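Local coordinates for protein phosphoribosylaminoimidazole-succinocarboxamide synthase (Pyrococcus horikoshii, PDB 3U55) that catalyses the ATP-dependent ligation of L-aspartate to a carboxylated aminoimidazole ribonucleotide, giving SAICAR in de novo purine biosynthesis, at residues 45-50 and 74-79; 98-103 and 116-121; 21-26 and 80-85; 93-98 and 168-173. All coordinates share one frame; numbering follows the deposited sequence.

Contact 1. Residues 45-50 and 74-79; sequences KGWLNA and GGNRLI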
loop_
_atom_site.group_PDB
_atom_site.type_symbol
_atom_site.label_atom_id
_atom_site.label_comp_id
_atom_site.label_asym_id
_atom_site.label_seq_id
_atom_site.Cartn_x
_atom_site.Cartn_y
_atom_site.Cartn_z
ATOM N N LYS A 45 -22.587 24.739 2.711
ATOM C CA LYS A 45 -21.466 23.827 2.973
ATOM C C LYS A 45 -20.118 24.485 2.664
ATOM O O LYS A 45 -19.161 24.346 3.432
ATOM C CB LYS A 45 -21.607 22.516 2.189
ATOM C CG LYS A 45 -20.462 21.533 2.442
ATOM C CD LYS A 45 -20.649 20.196 1.735
ATOM C CE LYS A 45 -20.169 20.237 0.292
ATOM N NZ LYS A 45 -18.677 20.277 0.153
ATOM N N GLY A 46 -20.058 25.196 1.541
ATOM C CA GLY A 46 -18.853 25.929 1.144
ATOM C C GLY A 46 -18.363 26.872 2.225
ATOM O O GLY A 46 -17.175 26.872 2.569
ATOM N N TRP A 47 -19.285 27.665 2.771
ATOM C CA TRP A 47 -18.964 28.621 3.827
ATOM C C TRP A 47 -18.398 27.925 5.061
ATOM O O TRP A 47 -17.357 28.329 5.581
ATOM C CB TRP A 47 -20.191 29.463 4.195
ATOM C CG TRP A 47 -19.879 30.628 5.093
ATOM C CD1 TRP A 47 -19.556 31.902 4.705
ATOM C CD2 TRP A 47 -19.868 30.631 6.525
ATOM N NE1 TRP A 47 -19.342 32.695 5.806
ATOM C CE2 TRP A 47 -19.523 31.940 6.937
ATOM C CE3 TRP A 47 -20.110 29.653 7.502
ATOM C CZ2 TRP A 47 -19.416 32.297 8.283
ATOM C CZ3 TRP A 47 -20.005 30.010 8.840
ATOM C CH2 TRP A 47 -19.662 31.324 9.217
ATOM N N LEU A 48 -19.076 26.870 5.507
ATOM C CA LEU A 48 -18.630 26.096 6.662
ATOM C C LEU A 48 -17.244 25.484 6.464
ATOM O O LEU A 48 -16.378 25.625 7.328
ATOM C CB LEU A 48 -19.659 25.018 7.020
ATOM C CG LEU A 48 -20.973 25.579 7.578
ATOM C CD1 LEU A 48 -22.108 24.565 7.424
ATOM C CD2 LEU A 48 -20.815 26.036 9.033
ATOM N N ASN A 49 -17.034 24.821 5.331
ATOM C CA ASN A 49 -15.730 24.213 5.039
ATOM C C ASN A 49 -14.601 25.243 4.941
ATOM O O ASN A 49 -13.490 24.995 5.425
ATOM C CB ASN A 49 -15.793 23.338 3.782
ATOM C CG ASN A 49 -16.627 22.080 3.982
ATOM O OD1 ASN A 49 -16.965 21.719 5.107
ATOM N ND2 ASN A 49 -16.973 21.418 2.886
ATOM N N ALA A 50 -14.896 26.397 4.341
ATOM C CA ALA A 50 -13.930 27.497 4.263
ATOM C C ALA A 50 -13.550 28.002 5.658
ATOM O O ALA A 50 -12.361 28.111 5.980
ATOM C CB ALA A 50 -14.473 28.634 3.410
ATOM N N GLY A 74 -12.985 37.116 1.422
ATOM C CA GLY A 74 -14.435 37.292 1.487
ATOM C C GLY A 74 -15.223 36.118 0.938
ATOM O O GLY A 74 -14.740 35.377 0.077
ATOM N N GLY A 75 -16.446 35.952 1.437
ATOM C CA GLY A 75 -17.297 34.831 1.040
ATOM C C GLY A 75 -16.681 33.494 1.412
ATOM O O GLY A 75 -16.298 33.283 2.562
ATOM N N ASN A 76 -16.588 32.601 0.429
ATOM C CA ASN A 76 -16.027 31.263 0.619
ATOM C C ASN A 76 -14.641 31.130 -0.006
ATOM O O ASN A 76 -14.246 30.034 -0.417
ATOM C CB ASN A 76 -16.938 30.211 -0.012
ATOM C CG ASN A 76 -18.329 30.193 0.585
ATOM O OD1 ASN A 76 -18.600 30.841 1.599
ATOM N ND2 ASN A 76 -19.222 29.437 -0.042
ATOM N N ARG A 77 -13.916 32.243 -0.073
ATOM C CA ARG A 77 -12.626 32.311 -0.763
ATOM C C ARG A 77 -11.466 32.472 0.211
ATOM O O ARG A 77 -11.511 33.328 1.108
ATOM C CB ARG A 77 -12.608 33.485 -1.753
ATOM C CG ARG A 77 -13.639 33.411 -2.869
ATOM C CD ARG A 77 -13.580 34.660 -3.741
ATOM N NE ARG A 77 -13.866 35.875 -2.981
ATOM C CZ ARG A 77 -15.074 36.424 -2.878
ATOM N NH1 ARG A 77 -16.112 35.867 -3.487
ATOM N NH2 ARG A 77 -15.244 37.527 -2.162
ATOM N N LEU A 78 -10.432 31.652 0.028
ATOM C CA LEU A 78 -9.186 31.783 0.766
ATOM C C LEU A 78 -8.087 32.153 -0.219
ATOM O O LEU A 78 -8.099 31.709 -1.365
ATOM C CB LEU A 78 -8.806 30.476 1.480
ATOM C CG LEU A 78 -9.721 29.811 2.514
ATOM C CD1 LEU A 78 -8.895 28.874 3.410
ATOM C CD2 LEU A 78 -10.457 30.837 3.352
ATOM N N ILE A 79 -7.149 32.978 0.232
ATOM C CA ILE A 79 -5.928 33.227 -0.521
ATOM C C ILE A 79 -4.876 32.270 0.018
ATOM O O ILE A 79 -4.638 32.219 1.223
ATOM C CB ILE A 79 -5.436 34.674 -0.393
ATOM C CG1 ILE A 79 -6.553 35.655 -0.768
ATOM C CG2 ILE A 79 -4.226 34.899 -1.303
ATOM C CD1 ILE A 79 -6.293 37.071 -0.317
HETATM O O HOH W 1 -21.451 28.257 0.964
#
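Trp47 and Asn76 mark the closest approach of the two backbones, their CA atoms 5.1 Å apart where the first turns of helix 45-62 meet the loop leading into strand 77-81. That loop is a type II' beta turn from Gly74 to Arg77, closed by the bond from Arg77 N to Gly74 O. Gly75 occupies it with a positive phi of 62°, a value that favours glycine. No direct hydrogen bond joins the segments; a single water bridges them, accepting from Trp47 N at 2.9 Å and from Asn76 ND2 at 2.7 Å. ND2 is also weakly bonded to Phe27 O. The Asn76 amide lies against the helix backbone, with OD1 3.2 Å from Trp47 CA and ND2 3.5 Å from Gly46 C. A side chain at Gly46 would run into ND2, which explains how the amide can come so near. OD1 also sits at the edge of the indole, close to its plane and 3.4 Å from Trp47 CD1. The two side chains cross at about a right angle, ring and amide planes 64° apart. Leu78 CD2 packs against Ala50 O at 4.2 Å. Beyond the pair, the indole meets the rings of Tyr228, on helix 220-232, and Phe238, while Leu78 packs on strand 69-72 and Ala50 on Phe27 of strand 22-27, so the helix start is fitted between the C-terminal region and the four-stranded antiparallel sheet.

Contact 2. Residues 98-103 and 116-121; sequences GSLKKR and IVELYY. With SO4 (sulfate ion), chain B; ACT (acetate ion), chain D.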
loop_
_atom_site.group_PDB
_atom_site.type_symbol
_atom_site.label_atom_id
_atom_site.label_comp_id
_atom_site.label_asym_id
_atom_site.label_seq_id
_atom_site.Cartn_x
_atom_site.Cartn_y
_atom_site.Cartn_z
ATOM N N GLY A 98 -14.086 3.566 7.308
ATOM C CA GLY A 98 -13.899 3.676 5.862
ATOM C C GLY A 98 -13.158 2.520 5.221
ATOM O O GLY A 98 -13.403 1.355 5.550
ATOM N N SER A 99 -12.233 2.852 4.317
ATOM C CA SER A 99 -11.523 1.850 3.505
ATOM C C SER A 99 -10.610 0.928 4.318
ATOM O O SER A 99 -10.264 -0.160 3.865
ATOM C CB SER A 99 -10.725 2.520 2.371
ATOM O OG SER A 99 -9.499 3.063 2.839
ATOM N N LEU A 100 -10.224 1.358 5.516
ATOM C CA LEU A 100 -9.344 0.546 6.356
ATOM C C LEU A 100 -9.970 -0.806 6.705
ATOM O O LEU A 100 -9.260 -1.804 6.852
ATOM C CB LEU A 100 -8.923 1.299 7.624
ATOM C CG LEU A 100 -7.866 0.627 8.516
ATOM C CD1 LEU A 100 -6.583 0.297 7.750
ATOM C CD2 LEU A 100 -7.564 1.492 9.734
ATOM N N LYS A 101 -11.296 -0.830 6.829
ATOM C CA LYS A 101 -12.040 -2.063 7.117
ATOM C C LYS A 101 -11.873 -3.133 6.037
ATOM O O LYS A 101 -12.130 -4.309 6.284
ATOM C CB LYS A 101 -13.532 -1.762 7.299
ATOM C CG LYS A 101 -13.870 -0.884 8.507
ATOM C CD LYS A 101 -15.379 -0.675 8.649
ATOM C CE LYS A 101 -15.973 0.018 7.423
ATOM N NZ LYS A 101 -17.389 0.415 7.639
ATOM N N LYS A 102 -11.455 -2.717 4.843
ATOM C CA LYS A 102 -11.218 -3.636 3.734
ATOM C C LYS A 102 -9.740 -4.018 3.621
ATOM O O LYS A 102 -9.353 -4.797 2.749
ATOM C CB LYS A 102 -11.731 -3.029 2.419
ATOM C CG LYS A 102 -13.250 -2.881 2.353
ATOM C CD LYS A 102 -13.680 -1.904 1.263
ATOM N N ARG A 103 -8.917 -3.479 4.514
ATOM C CA ARG A 103 -7.492 -3.766 4.497
ATOM C C ARG A 103 -7.034 -4.557 5.719
ATOM O O ARG A 103 -6.166 -5.420 5.606
ATOM C CB ARG A 103 -6.689 -2.475 4.370
ATOM C CG ARG A 103 -5.329 -2.677 3.741
ATOM C CD ARG A 103 -4.629 -1.352 3.507
ATOM N NE ARG A 103 -5.385 -0.474 2.622
ATOM C CZ ARG A 103 -5.308 -0.485 1.295
ATOM N NH1 ARG A 103 -4.508 -1.339 0.661
ATOM N NH2 ARG A 103 -6.045 0.362 0.596
ATOM N N ILE A 116 -2.163 5.090 12.032
ATOM C CA ILE A 116 -1.746 4.545 10.733
ATOM C C ILE A 116 -1.620 5.710 9.744
ATOM O O ILE A 116 -2.470 6.595 9.719
ATOM C CB ILE A 116 -2.781 3.507 10.202
ATOM C CG1 ILE A 116 -2.708 2.212 11.017
ATOM C CG2 ILE A 116 -2.565 3.217 8.702
ATOM C CD1 ILE A 116 -3.823 1.213 10.710
ATOM N N VAL A 117 -0.560 5.716 8.945
ATOM C CA VAL A 117 -0.438 6.704 7.858
ATOM C C VAL A 117 -0.442 5.945 6.541
ATOM O O VAL A 117 0.305 4.975 6.375
ATOM C CB VAL A 117 0.846 7.578 7.981
ATOM C CG1 VAL A 117 0.929 8.612 6.838
ATOM C CG2 VAL A 117 0.893 8.285 9.333
ATOM N N GLU A 118 -1.311 6.370 5.625
ATOM C CA GLU A 118 -1.419 5.749 4.311
ATOM C C GLU A 118 -1.144 6.789 3.245
ATOM O O GLU A 118 -1.579 7.941 3.359
ATOM C CB GLU A 118 -2.811 5.151 4.088
ATOM C CG GLU A 118 -3.154 3.997 5.031
ATOM C CD GLU A 118 -4.630 3.626 5.010
ATOM O OE1 GLU A 118 -5.446 4.350 4.400
ATOM O OE2 GLU A 118 -4.986 2.609 5.635
ATOM N N LEU A 119 -0.405 6.382 2.219
ATOM C CA LEU A 119 -0.143 7.255 1.074
ATOM C C LEU A 119 -0.954 6.772 -0.114
ATOM O O LEU A 119 -0.973 5.575 -0.410
ATOM C CB LEU A 119 1.346 7.236 0.713
ATOM C CG LEU A 119 2.328 7.569 1.844
ATOM C CD1 LEU A 119 3.772 7.301 1.420
ATOM C CD2 LEU A 119 2.156 9.022 2.269
ATOM N N TYR A 120 -1.622 7.709 -0.783
ATOM C CA TYR A 120 -2.386 7.417 -1.990
ATOM C C TYR A 120 -1.858 8.256 -3.132
ATOM O O TYR A 120 -1.597 9.446 -2.980
ATOM C CB TYR A 120 -3.885 7.662 -1.792
ATOM C CG TYR A 120 -4.498 6.697 -0.815
ATOM C CD1 TYR A 120 -5.057 5.495 -1.254
ATOM C CD2 TYR A 120 -4.496 6.969 0.556
ATOM C CE1 TYR A 120 -5.599 4.587 -0.360
ATOM C CE2 TYR A 120 -5.041 6.071 1.461
ATOM C CZ TYR A 120 -5.595 4.884 0.994
ATOM O OH TYR A 120 -6.130 3.986 1.882
ATOM N N TYR A 121 -1.667 7.604 -4.265
ATOM C CA TYR A 121 -1.203 8.279 -5.469
ATOM C C TYR A 121 -2.387 8.952 -6.166
ATOM O O TYR A 121 -3.324 8.277 -6.582
ATOM C CB TYR A 121 -0.520 7.257 -6.379
ATOM C CG TYR A 121 -0.172 7.745 -7.768
ATOM C CD1 TYR A 121 0.325 9.032 -7.982
ATOM C CD2 TYR A 121 -0.313 6.901 -8.868
ATOM C CE1 TYR A 121 0.653 9.476 -9.275
ATOM C CE2 TYR A 121 0.016 7.331 -10.152
ATOM C CZ TYR A 121 0.489 8.614 -10.347
ATOM O OH TYR A 121 0.811 9.021 -11.628
HETATM S S SO4 B . -11.476 6.276 3.156
HETATM O O1 SO4 B . -11.492 5.569 4.424
HETATM O O2 SO4 B . -12.073 7.598 3.302
HETATM O O3 SO4 B . -10.085 6.381 2.715
HETATM O O4 SO4 B . -12.253 5.530 2.174
HETATM C C ACT D . -5.896 0.240 -2.957
HETATM O O ACT D . -5.002 -0.267 -2.250
HETATM O OXT ACT D . -5.613 1.341 -3.471
HETATM C CH3 ACT D . -7.223 -0.429 -3.169
HETATM O O HOH W 2 -7.067 1.360 3.917
#
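Leu100 and Ile116 reach toward each other tip to tip, CD2 of the leucine 3.9 Å from CD1 of the isoleucine. The other leucine branch, CD1, faces Glu118 as the two side chains cross. No direct hydrogen bond spans the segments. Instead a water at the edge of the Arg103 guanidinium, in its plane, accepts from NE at 2.8 Å and donates to Glu118 OE2, whose modelled place is doubtful. Tyr120 OH donates to Glu118 OE1 at 2.6 Å, arriving 56° out of the carboxylate plane, and Arg93 is salt-bridged to the same oxygen. The bend at chi3 (-60°) turns the Arg103 guanidinium so that NH1 and NH2 both donate to one acetate oxygen, O, each at 3.1 Å; NH1 also bonds Met130 O of the second subunit. A leucine in place of Arg103 would probably leave that carbonyl and the bridging water without their guanidinium donors, and the acetate less firmly held. Ser99 N bonds sulfate O1 at 2.8 Å (164°). Gly98, with positive phi, and the following 3-10 turn thus offer a backbone N-H to a sulfate probably from the crystallisation liquor, consistent with a phosphate-recognising pocket in this nucleotide-binding ligase.

Contact 3. Residues 21-26 and 80-85; sequences DKLIME and VEKLDM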
loop_
_atom_site.group_PDB
_atom_site.type_symbol
_atom_site.label_atom_id
_atom_site.label_comp_id
_atom_site.label_asym_id
_atom_site.label_seq_id
_atom_site.Cartn_x
_atom_site.Cartn_y
_atom_site.Cartn_z
ATOM N N ASP A 21 2.858 33.632 -6.982
ATOM C CA ASP A 21 3.023 33.533 -5.533
ATOM C C ASP A 21 1.789 32.994 -4.818
ATOM O O ASP A 21 1.905 32.356 -3.769
ATOM C CB ASP A 21 3.383 34.900 -4.943
ATOM C CG ASP A 21 4.732 35.407 -5.412
ATOM O OD1 ASP A 21 4.781 36.528 -5.962
ATOM O OD2 ASP A 21 5.739 34.686 -5.234
ATOM N N LYS A 22 0.614 33.265 -5.379
ATOM C CA LYS A 22 -0.642 32.960 -4.703
ATOM C C LYS A 22 -1.793 32.674 -5.658
ATOM O O LYS A 22 -1.724 32.963 -6.856
ATOM C CB LYS A 22 -1.020 34.089 -3.729
ATOM C CG LYS A 22 -1.140 35.469 -4.371
ATOM C CD LYS A 22 -1.511 36.549 -3.358
ATOM C CE LYS A 22 -0.371 36.865 -2.389
ATOM N NZ LYS A 22 0.809 37.480 -3.066
ATOM N N LEU A 23 -2.852 32.089 -5.111
ATOM C CA LEU A 23 -4.079 31.859 -5.860
ATOM C C LEU A 23 -5.284 31.861 -4.924
ATOM O O LEU A 23 -5.139 31.952 -3.703
ATOM C CB LEU A 23 -4.009 30.562 -6.680
ATOM C CG LEU A 23 -3.915 29.187 -6.011
ATOM C CD1 LEU A 23 -4.436 28.132 -6.972
ATOM C CD2 LEU A 23 -2.482 28.864 -5.588
ATOM N N ILE A 24 -6.470 31.787 -5.513
ATOM C CA ILE A 24 -7.700 31.714 -4.737
ATOM C C ILE A 24 -8.152 30.269 -4.627
ATOM O O ILE A 24 -8.256 29.562 -5.630
ATOM C CB ILE A 24 -8.830 32.571 -5.365
ATOM C CG1 ILE A 24 -8.483 34.067 -5.306
ATOM C CG2 ILE A 24 -10.190 32.257 -4.708
ATOM C CD1 ILE A 24 -8.363 34.663 -3.903
ATOM N N MET A 25 -8.399 29.829 -3.400
ATOM C CA MET A 25 -9.076 28.563 -3.179
ATOM C C MET A 25 -10.505 28.864 -2.747
ATOM O O MET A 25 -10.728 29.481 -1.704
ATOM C CB MET A 25 -8.356 27.720 -2.130
ATOM C CG MET A 25 -9.004 26.360 -1.878
ATOM S SD MET A 25 -7.974 25.308 -0.828
ATOM C CE MET A 25 -8.035 26.189 0.724
ATOM N N GLU A 26 -11.458 28.425 -3.562
ATOM C CA GLU A 26 -12.874 28.739 -3.359
ATOM C C GLU A 26 -13.666 27.478 -3.034
ATOM O O GLU A 26 -13.597 26.499 -3.765
ATOM C CB GLU A 26 -13.436 29.425 -4.607
ATOM C CG GLU A 26 -14.914 29.792 -4.537
ATOM C CD GLU A 26 -15.440 30.309 -5.860
ATOM O OE1 GLU A 26 -16.403 29.712 -6.388
ATOM O OE2 GLU A 26 -14.883 31.301 -6.379
ATOM N N VAL A 80 -4.281 31.508 -0.893
ATOM C CA VAL A 80 -3.335 30.453 -0.551
ATOM C C VAL A 80 -2.056 30.595 -1.376
ATOM O O VAL A 80 -2.071 31.154 -2.476
ATOM C CB VAL A 80 -3.955 29.020 -0.717
ATOM C CG1 VAL A 80 -5.145 28.824 0.228
ATOM C CG2 VAL A 80 -4.366 28.740 -2.169
ATOM N N GLU A 81 -0.954 30.106 -0.816
ATOM C CA GLU A 81 0.349 30.111 -1.468
ATOM C C GLU A 81 0.366 29.111 -2.625
ATOM O O GLU A 81 -0.129 27.988 -2.486
ATOM C CB GLU A 81 1.401 29.733 -0.427
ATOM C CG GLU A 81 2.840 29.802 -0.888
ATOM C CD GLU A 81 3.810 29.367 0.197
ATOM O OE1 GLU A 81 3.354 28.877 1.254
ATOM O OE2 GLU A 81 5.031 29.516 -0.010
ATOM N N LYS A 82 0.913 29.520 -3.770
ATOM C CA LYS A 82 1.156 28.591 -4.877
ATOM C C LYS A 82 2.298 27.634 -4.527
ATOM O O LYS A 82 3.332 28.055 -4.005
ATOM C CB LYS A 82 1.471 29.339 -6.184
ATOM C CG LYS A 82 1.525 28.436 -7.415
ATOM C CD LYS A 82 1.841 29.197 -8.700
ATOM C CE LYS A 82 1.708 28.272 -9.903
ATOM N NZ LYS A 82 2.108 28.914 -11.189
ATOM N N LEU A 83 2.090 26.348 -4.800
ATOM C CA LEU A 83 3.081 25.308 -4.498
ATOM C C LEU A 83 3.233 24.353 -5.667
ATOM O O LEU A 83 2.326 24.217 -6.484
ATOM C CB LEU A 83 2.652 24.501 -3.266
ATOM C CG LEU A 83 2.368 25.215 -1.942
ATOM C CD1 LEU A 83 1.653 24.260 -0.990
ATOM C CD2 LEU A 83 3.637 25.760 -1.304
ATOM N N ASP A 84 4.389 23.699 -5.744
ATOM C CA ASP A 84 4.559 22.535 -6.595
ATOM C C ASP A 84 3.974 21.359 -5.819
ATOM O O ASP A 84 4.574 20.884 -4.852
ATOM C CB ASP A 84 6.042 22.296 -6.906
ATOM C CG ASP A 84 6.596 23.283 -7.929
ATOM O OD1 ASP A 84 5.806 23.874 -8.699
ATOM O OD2 ASP A 84 7.830 23.463 -7.965
ATOM N N MET A 85 2.793 20.917 -6.235
ATOM C CA MET A 85 2.032 19.938 -5.466
ATOM C C MET A 85 2.565 18.525 -5.616
ATOM O O MET A 85 2.922 18.100 -6.711
ATOM C CB MET A 85 0.546 19.987 -5.850
ATOM C CG MET A 85 -0.192 21.261 -5.416
ATOM S SD MET A 85 -0.281 21.533 -3.625
ATOM C CE MET A 85 -1.311 20.136 -3.142
HETATM O O HOH W 3 4.556 30.444 -3.574
#
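Leu23 and Val80 form the hydrogen-bonded pair of an antiparallel strand contact, in which strand 22-27 runs beside the end of strand 77-81 within a four-stranded sheet. The evidence is reciprocal: Leu23 N donates to Val80 O at 2.9 Å, and Val80 N to Leu23 O at 3.0 Å. Next to it, Lys22 and Glu81 make a non-hydrogen-bonded pair whose CA atoms are 4.4 Å apart and whose side chains diverge. The pairing ends with Lys82 N bonded to Asp21 O at 3.0 Å, where the chain leaves strand 77-81. A water donating to Asp21 O and Lys82 O bridges the same end.

On the face carrying Leu23, Met25 and Val80, the two valine methyls face different partners at their closest. CG2 lies 3.9 Å from Leu23 CG, whereas CG1 meets Met25 CE at 3.9 Å, the methionine crossing at about a right angle. Its bend at chi3 (67°) carries CE back over the valine. Leu23 CG takes the position between backbone N and carbonyl carbon (chi1 65°), and CD2 reaches Lys82 CA at 3.7 Å. An alanine in place of Val80 would lose both branches and is likely to leave Leu23 CG and Met25 CE without the valine methyl each packs on.

Strand 13-17 borders strand 22-27 on its other side, with Met15 touching both Leu23 and Met25; past the pairing, Glu81 and Leu83 pack on Val187 of strand 186-188.

Contact 4. Residues 93-98 and 168-173; sequences RNVVAG and GIILVD. With SO4 (sulfate ion), chain B.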
loop_
_atom_site.group_PDB
_atom_site.type_symbol
_atom_site.label_atom_id
_atom_site.label_comp_id
_atom_site.label_asym_id
_atom_site.label_seq_id
_atom_site.Cartn_x
_atom_site.Cartn_y
_atom_site.Cartn_z
ATOM N N ARG A 93 -4.964 7.823 10.385
ATOM C CA ARG A 93 -6.122 7.142 10.978
ATOM C C ARG A 93 -5.838 6.758 12.438
ATOM O O ARG A 93 -4.820 6.128 12.742
ATOM C CB ARG A 93 -6.515 5.908 10.139
ATOM C CG ARG A 93 -6.196 6.040 8.618
ATOM C CD ARG A 93 -6.718 4.859 7.768
ATOM N NE ARG A 93 -8.152 4.993 7.579
ATOM C CZ ARG A 93 -8.789 5.159 6.424
ATOM N NH1 ARG A 93 -8.161 5.166 5.245
ATOM N NH2 ARG A 93 -10.099 5.293 6.461
ATOM N N ASN A 94 -6.750 7.165 13.323
ATOM C CA ASN A 94 -6.682 6.883 14.758
ATOM C C ASN A 94 -7.681 5.806 15.175
ATOM O O ASN A 94 -7.439 5.031 16.116
ATOM C CB ASN A 94 -6.992 8.154 15.541
ATOM C CG ASN A 94 -5.997 9.259 15.275
ATOM O OD1 ASN A 94 -4.784 9.076 15.447
ATOM N ND2 ASN A 94 -6.499 10.416 14.861
ATOM N N VAL A 95 -8.808 5.782 14.472
ATOM C CA VAL A 95 -9.903 4.856 14.735
ATOM C C VAL A 95 -10.253 4.187 13.413
ATOM O O VAL A 95 -10.204 4.837 12.359
ATOM C CB VAL A 95 -11.127 5.613 15.301
ATOM C CG1 VAL A 95 -12.326 4.689 15.474
ATOM C CG2 VAL A 95 -10.776 6.293 16.619
ATOM N N VAL A 96 -10.581 2.894 13.452
ATOM C CA VAL A 96 -10.920 2.158 12.223
ATOM C C VAL A 96 -12.262 2.628 11.644
ATOM O O VAL A 96 -13.290 2.655 12.331
ATOM C CB VAL A 96 -10.910 0.616 12.427
ATOM C CG1 VAL A 96 -11.409 -0.101 11.195
ATOM C CG2 VAL A 96 -9.501 0.121 12.779
ATOM N N ALA A 97 -12.222 3.016 10.371
ATOM C CA ALA A 97 -13.398 3.467 9.634
ATOM C C ALA A 97 -13.064 3.425 8.151
ATOM O O ALA A 97 -11.902 3.256 7.780
ATOM C CB ALA A 97 -13.782 4.888 10.058
ATOM N N GLY A 98 -14.086 3.566 7.308
ATOM C CA GLY A 98 -13.899 3.676 5.862
ATOM C C GLY A 98 -13.158 2.520 5.221
ATOM O O GLY A 98 -13.403 1.355 5.550
ATOM N N GLY A 168 -15.016 17.735 22.728
ATOM C CA GLY A 168 -15.909 16.577 22.710
ATOM C C GLY A 168 -16.067 15.919 21.355
ATOM O O GLY A 168 -17.122 15.358 21.049
ATOM N N ILE A 169 -15.023 15.995 20.533
ATOM C CA ILE A 169 -15.024 15.422 19.178
ATOM C C ILE A 169 -13.833 14.471 18.994
ATOM O O ILE A 169 -12.697 14.859 19.273
ATOM C CB ILE A 169 -14.947 16.543 18.100
ATOM C CG1 ILE A 169 -16.132 17.510 18.228
ATOM C CG2 ILE A 169 -14.890 15.951 16.686
ATOM C CD1 ILE A 169 -15.955 18.799 17.464
ATOM N N ILE A 170 -14.090 13.262 18.508
ATOM C CA ILE A 170 -13.047 12.285 18.225
ATOM C C ILE A 170 -12.584 12.432 16.777
ATOM O O ILE A 170 -13.379 12.306 15.850
ATOM C CB ILE A 170 -13.562 10.841 18.461
ATOM C CG1 ILE A 170 -14.055 10.674 19.909
ATOM C CG2 ILE A 170 -12.484 9.817 18.119
ATOM C CD1 ILE A 170 -14.741 9.348 20.181
ATOM N N LEU A 171 -11.296 12.712 16.593
ATOM C CA LEU A 171 -10.705 12.727 15.266
ATOM C C LEU A 171 -10.435 11.293 14.847
ATOM O O LEU A 171 -9.463 10.677 15.294
ATOM C CB LEU A 171 -9.409 13.537 15.253
ATOM C CG LEU A 171 -8.734 13.660 13.879
ATOM C CD1 LEU A 171 -9.641 14.387 12.873
ATOM C CD2 LEU A 171 -7.398 14.359 14.018
ATOM N N VAL A 172 -11.310 10.763 13.999
ATOM C CA VAL A 172 -11.226 9.368 13.571
ATOM C C VAL A 172 -10.118 9.157 12.530
ATOM O O VAL A 172 -9.260 8.271 12.679
ATOM C CB VAL A 172 -12.591 8.886 13.040
ATOM C CG1 VAL A 172 -12.452 7.596 12.245
ATOM C CG2 VAL A 172 -13.586 8.729 14.211
ATOM N N ASP A 173 -10.163 9.971 11.479
ATOM C CA ASP A 173 -9.118 10.013 10.455
ATOM C C ASP A 173 -9.208 11.347 9.718
ATOM O O ASP A 173 -10.139 12.123 9.947
ATOM C CB ASP A 173 -9.197 8.808 9.487
ATOM C CG ASP A 173 -10.528 8.718 8.718
ATOM O OD1 ASP A 173 -11.006 9.730 8.160
ATOM O OD2 ASP A 173 -11.077 7.602 8.641
HETATM S S SO4 B . -11.476 6.276 3.156
HETATM O O1 SO4 B . -11.492 5.569 4.424
HETATM O O2 SO4 B . -12.073 7.598 3.302
HETATM O O3 SO4 B . -10.085 6.381 2.715
HETATM O O4 SO4 B . -12.253 5.530 2.174
HETATM O O HOH W 4 -10.005 5.374 9.709
#
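Arg93 leaves its backbone with an off-staggered chi1 of -30° and bends at chi3, while Asp173 takes a chi1 of 60°, with CG between backbone N and carbonyl carbon; the two side chains therefore run side by side, pointing the same way. These torsions bring Arg93 NH2 to 3.3 Å from Asp173 OD2 in a salt bridge, though the guanidinium and carboxylate planes stand 78° apart, far from a flat two-pronged pairing. A water in the guanidinium plane accepts from Arg93 NE at 2.8 Å. Asp173 OD2 is also salt-bridged to Arg198 of strand 197-201.

NH2 is directed at sulfate O1 as well, although the modelled separation of 2.5 Å is too short to be trusted. Arg198 and the backbone N of Ser99 hold the same ion, so the site gathers positive groups round an anion, as would suit a phosphate in this ATP-using enzyme. Arg93 and Asp173 are an antiparallel non-hydrogen-bonded pair where strands 84-93 and 169-180 adjoin in the larger sheet, and the chain turns its corner at Asn94.

At that corner Val172 O accepts twice, from Asn94 N at 2.8 Å and from Val95 N, the latter in the carbonyl plane on a lone pair. Asn94 ND2 donates to Leu171 O at 3.0 Å from above that carbonyl plane and also to Asn157 of helix 143-165. Val172 CG1 packs 3.7 Å from Ala97 CB.

How the contacts relate
Contacts 2 and 4 form one neighbourhood, their centres 13 Å apart. They share Gly98, both touch the sulfate, and are joined by a salt bridge from Arg93 NH1 to Glu118 OE1 at 3.0 Å; contact 2 is nested within the loop that contact 4 closes. Contacts 1 and 3, centres 15 Å apart, form a second pair on the four-stranded sheet: both use strand 77-81, and Leu78 O of contact 1 probably accepts from Met25 N of contact 3 at 2.8 Å. The pairs lie on opposite sides of the chain's centre, with contact 1 about 28 Å from contact 2, centre to centre. Strand 84-93, beginning in contact 3, ends at Arg93 in contact 4, beside the anion site.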